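PDB 5TGN: uncharacterized protein from Sphaerobacter thermophilus, which is of unknown function but carries a SnoaL-like domain of the NTF2 clan, whose cone-shaped fold often encloses a pocket for small molecules. Local coordinates for residues A[57-62]-A[78-83]; A[88-93]-A[106-111]. All coordinates share one frame; numbering follows the deposited sequence.

Contacts 1 and 2 lie in one mixed beta sheet, their centres about 12 Å apart. Along the chain they follow in series: 57-62 with 78-83 pairs the open end of the hairpin of strands 60-69 and 73-81, and 88-93 with 106-111 does the same for strands 88-97 and 100-108. The middle strands 73-81 and 88-97 are neighbours, so the two hairpins form an antiparallel meander, the four-stranded part of the curved sheet expected of an NTF2-like fold. The join is direct: G78 pairs with I90 and V80 with A88 through probable backbone hydrogen bonds, and T61 packs on the indole of W92. Both contacts also touch the second subunit of the four-chain assembly.

Contact 1 (A[57-62]-A[78-83]); sequences PPATTA and GVVQTP
T60 and Q81 form an antiparallel hydrogen-bonded pair at the open end of a beta hairpin in the curved NTF2-like sheet: T60 N gives to Q81 O at 2.8 Å, and Q81 N returns the bond to T60 O at 2.9 Å. Past the non-hydrogen-bonded pair T61-V80, A62 and V79 repeat the pattern, and the bond from V79 N to A62 O is almost straight (177° at the hydrogen). CA-H...O contacts fill in between, from V80 CA to T60 O (3.4 Å) and T61 CA to V79 O. On the face of T61 and V80, CG1 of V80, anti to its backbone N (chi1 176°), meets A59 CB at 3.7 Å, while CG2 makes van der Waals contact with T61 OG1. Where the strands give way to loop, T82 CG2 reaches A59 CB at 3.6 Å and P58 O lies 3.4 Å from P83 CD; the T82 hydroxyl turns to F85 N. Helix 6-18 lies against the T61 side, with N18 OD1 accepting from T61 N and I14 touching its side chain. Strand 88-97 pairs with 73-81 on the side away from 60-69, and F85 of the second subunit packs on T60 and P83.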
# COMPACT_ATOMS: atom_id res chain seq x y z
N PRO A 57 -8.81 -8.38 2.25
CA PRO A 57 -9.63 -9.33 1.49
C PRO A 57 -9.54 -10.71 2.10
O PRO A 57 -8.57 -11.00 2.81
CB PRO A 57 -8.99 -9.30 0.10
CG PRO A 57 -7.56 -8.96 0.36
CD PRO A 57 -7.60 -7.98 1.50
N PRO A 58 -10.55 -11.58 1.87
CA PRO A 58 -10.35 -13.01 2.15
C PRO A 58 -9.00 -13.48 1.61
O PRO A 58 -8.69 -13.28 0.43
CB PRO A 58 -11.52 -13.68 1.42
CG PRO A 58 -12.58 -12.64 1.44
CD PRO A 58 -11.89 -11.31 1.32
N ALA A 59 -8.19 -14.04 2.50
CA ALA A 59 -6.83 -14.43 2.16
C ALA A 59 -6.38 -15.47 3.16
O ALA A 59 -6.91 -15.55 4.26
CB ALA A 59 -5.89 -13.21 2.17
N THR A 60 -5.42 -16.30 2.76
CA THR A 60 -4.77 -17.19 3.71
C THR A 60 -3.28 -16.91 3.71
O THR A 60 -2.68 -16.67 2.65
CB THR A 60 -5.02 -18.68 3.40
OG1 THR A 60 -4.39 -19.02 2.15
CG2 THR A 60 -6.50 -18.97 3.32
N THR A 61 -2.69 -16.94 4.90
CA THR A 61 -1.28 -16.64 5.12
C THR A 61 -0.59 -17.92 5.54
O THR A 61 -0.85 -18.42 6.63
CB THR A 61 -1.13 -15.57 6.20
OG1 THR A 61 -1.84 -14.39 5.83
CG2 THR A 61 0.33 -15.27 6.42
N ALA A 62 0.31 -18.43 4.70
CA ALA A 62 0.94 -19.73 4.92
C ALA A 62 2.41 -19.66 4.50
O ALA A 62 2.97 -18.57 4.27
CB ALA A 62 0.17 -20.83 4.18
N GLY A 78 6.34 -14.86 4.67
CA GLY A 78 5.23 -15.74 4.36
C GLY A 78 4.65 -15.43 3.00
O GLY A 78 5.06 -14.49 2.32
N VAL A 79 3.70 -16.27 2.59
CA VAL A 79 3.01 -16.12 1.32
C VAL A 79 1.54 -15.89 1.65
O VAL A 79 0.95 -16.66 2.41
CB VAL A 79 3.20 -17.37 0.42
CG1 VAL A 79 2.47 -17.21 -0.92
CG2 VAL A 79 4.67 -17.64 0.19
N VAL A 80 0.96 -14.83 1.10
CA VAL A 80 -0.47 -14.56 1.26
C VAL A 80 -1.17 -14.90 -0.06
O VAL A 80 -0.83 -14.34 -1.10
CB VAL A 80 -0.72 -13.10 1.66
CG1 VAL A 80 -2.25 -12.82 1.71
CG2 VAL A 80 -0.07 -12.79 3.02
N GLN A 81 -2.10 -15.85 -0.02
CA GLN A 81 -2.88 -16.21 -1.19
C GLN A 81 -4.33 -15.74 -1.05
O GLN A 81 -4.89 -15.72 0.05
CB GLN A 81 -2.83 -17.72 -1.42
CG GLN A 81 -1.41 -18.15 -1.80
CD GLN A 81 -1.29 -19.63 -2.01
OE1 GLN A 81 -1.05 -20.37 -1.05
NE2 GLN A 81 -1.45 -20.08 -3.25
N THR A 82 -4.93 -15.40 -2.18
CA THR A 82 -6.30 -14.92 -2.28
C THR A 82 -7.02 -15.64 -3.41
O THR A 82 -6.40 -16.35 -4.21
CB THR A 82 -6.35 -13.41 -2.53
OG1 THR A 82 -5.62 -13.12 -3.73
CG2 THR A 82 -5.79 -12.59 -1.33
N PRO A 83 -8.36 -15.49 -3.48
CA PRO A 83 -9.11 -16.15 -4.55
C PRO A 83 -8.71 -15.75 -5.95
O PRO A 83 -8.83 -16.58 -6.87
CB PRO A 83 -10.56 -15.75 -4.25
CG PRO A 83 -10.61 -15.66 -2.77
CD PRO A 83 -9.25 -15.07 -2.37

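Contact 2 (A[88-93]-A[106-111])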
# COMPACT_ATOMS: atom_id res chain seq x y z
N ALA A 88 1.38 -13.20 -2.73
CA ALA A 88 2.23 -12.10 -2.32
C ALA A 88 3.21 -12.59 -1.27
O ALA A 88 2.82 -13.29 -0.33
CB ALA A 88 1.40 -10.95 -1.75
N GLN A 89 4.48 -12.23 -1.44
CA GLN A 89 5.54 -12.50 -0.47
C GLN A 89 5.56 -11.37 0.54
O GLN A 89 5.73 -10.20 0.17
CB GLN A 89 6.91 -12.58 -1.16
CG GLN A 89 6.87 -13.45 -2.40
CD GLN A 89 6.79 -14.90 -2.03
OE1 GLN A 89 7.35 -15.32 -1.02
NE2 GLN A 89 6.08 -15.70 -2.84
N ILE A 90 5.40 -11.70 1.82
CA ILE A 90 5.23 -10.68 2.85
C ILE A 90 6.22 -10.92 3.98
O ILE A 90 6.53 -12.07 4.33
CB ILE A 90 3.78 -10.67 3.41
CG1 ILE A 90 2.75 -10.41 2.29
CG2 ILE A 90 3.60 -9.57 4.45
CD1 ILE A 90 2.91 -9.06 1.58
N GLU A 91 6.74 -9.83 4.54
CA GLU A 91 7.60 -9.88 5.71
C GLU A 91 6.89 -9.16 6.84
O GLU A 91 6.42 -8.03 6.65
CB GLU A 91 8.96 -9.24 5.41
CG GLU A 91 9.85 -8.93 6.62
CD GLU A 91 11.14 -8.23 6.21
OE1 GLU A 91 11.12 -7.00 5.98
OE2 GLU A 91 12.16 -8.92 6.06
N TRP A 92 6.78 -9.81 8.01
CA TRP A 92 6.19 -9.23 9.21
C TRP A 92 7.30 -9.04 10.24
O TRP A 92 7.97 -10.00 10.62
CB TRP A 92 5.10 -10.13 9.80
CG TRP A 92 3.85 -10.28 8.97
CD1 TRP A 92 2.69 -9.53 9.06
CD2 TRP A 92 3.60 -11.27 7.95
NE1 TRP A 92 1.76 -9.98 8.15
CE2 TRP A 92 2.30 -11.04 7.46
CE3 TRP A 92 4.36 -12.32 7.42
CZ2 TRP A 92 1.73 -11.84 6.44
CZ3 TRP A 92 3.80 -13.10 6.42
CH2 TRP A 92 2.50 -12.85 5.93
N ILE A 93 7.52 -7.81 10.69
CA ILE A 93 8.56 -7.53 11.69
C ILE A 93 7.84 -7.13 12.97
O ILE A 93 7.20 -6.08 13.00
CB ILE A 93 9.52 -6.42 11.25
CG1 ILE A 93 10.15 -6.76 9.88
CG2 ILE A 93 10.61 -6.15 12.34
CD1 ILE A 93 10.98 -5.59 9.29
N ILE A 106 4.84 -4.17 8.25
CA ILE A 106 4.48 -5.15 7.22
C ILE A 106 5.09 -4.70 5.90
O ILE A 106 4.63 -3.72 5.30
CB ILE A 106 2.95 -5.32 7.10
CG1 ILE A 106 2.37 -5.58 8.49
CG2 ILE A 106 2.61 -6.50 6.15
CD1 ILE A 106 0.83 -5.74 8.48
N ASN A 107 6.11 -5.41 5.44
CA ASN A 107 6.81 -5.08 4.20
C ASN A 107 6.43 -6.08 3.12
O ASN A 107 6.58 -7.29 3.32
CB ASN A 107 8.32 -5.12 4.38
CG ASN A 107 8.85 -4.03 5.31
OD1 ASN A 107 8.49 -2.87 5.19
ND2 ASN A 107 9.74 -4.41 6.20
N HIS A 108 5.99 -5.58 1.97
CA HIS A 108 5.87 -6.45 0.80
C HIS A 108 7.24 -6.74 0.23
O HIS A 108 8.04 -5.82 -0.01
CB HIS A 108 4.98 -5.81 -0.26
CG HIS A 108 3.54 -5.72 0.13
ND1 HIS A 108 2.53 -6.30 -0.60
CD2 HIS A 108 2.95 -5.14 1.20
CE1 HIS A 108 1.37 -6.06 -0.01
NE2 HIS A 108 1.60 -5.35 1.08
N LEU A 109 7.52 -8.01 -0.02
CA LEU A 109 8.77 -8.44 -0.63
C LEU A 109 8.57 -8.59 -2.13
O LEU A 109 7.45 -8.61 -2.64
CB LEU A 109 9.23 -9.76 -0.01
CG LEU A 109 9.38 -9.77 1.52
CD1 LEU A 109 9.77 -11.19 1.97
CD2 LEU A 109 10.46 -8.81 1.91
N ARG A 110 9.69 -8.71 -2.85
CA ARG A 110 9.64 -8.96 -4.29
C ARG A 110 8.89 -10.25 -4.57
O ARG A 110 9.03 -11.24 -3.84
CB ARG A 110 11.05 -9.08 -4.86
CG ARG A 110 12.00 -7.94 -4.61
CD ARG A 110 13.35 -8.36 -5.18
NE ARG A 110 14.36 -7.31 -5.15
CZ ARG A 110 14.87 -6.72 -6.23
NH1 ARG A 110 15.79 -5.78 -6.10
NH2 ARG A 110 14.45 -7.07 -7.44
N ASP A 111 8.11 -10.24 -5.66
CA ASP A 111 7.26 -11.38 -6.04
C ASP A 111 8.10 -12.63 -6.28
O ASP A 111 9.23 -12.52 -6.78
CB ASP A 111 6.46 -11.08 -7.31
CG ASP A 111 5.24 -10.21 -7.05
OD1 ASP A 111 4.86 -10.05 -5.86
OD2 ASP A 111 4.66 -9.69 -8.05
OXT ASP A 111 7.66 -13.76 -6.01
O HOH W 1 5.12 -10.23 -3.40
O HOH W 2 5.15 -14.31 -5.30
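E91 swings CG away from its backbone N (chi1 167°) and, with the chain extended beyond, runs alongside N107, whose chi1 of -67° places CG beside its backbone N. N107 ND2 thus donates to the anti lone pair of E91 OE1 at 2.9 Å, close to the amide plane, although the carboxylate and amide planes are turned 65° apart. E91 OE1 also meets R103 of the fourth subunit in a salt bridge, and E91 OE2 is hydrogen-bonded to H77 NE2. Replacing this glutamate by alanine would probably leave the N107 amide and that arginine without their shared acceptor and H77 without its carboxylate partner. At this open end of an NTF2-like hairpin the same two backbones exchange bonds, E91 N to N107 O at 2.8 Å and N107 N to E91 O; L109 N to Q89 O extends the register. On the other face I90 CD1 sits over the centre of the H108 ring, a CH-pi contact 3.6 Å from the centroid, while I90 CG2 touches I106 CG2 at 3.6 Å. One water joins Q89 N to L109 O and D111 OD1, which R41 of the second subunit also holds; another links Q89 NE2 to D111 OXT. A glycerol, probably from crystallisation, hydrogen-bonds to H108 NE2. Strand 73-81 flanks 88-97, strand 33-37 flanks 100-108, and W92 reaches across to I64 of strand 60-69.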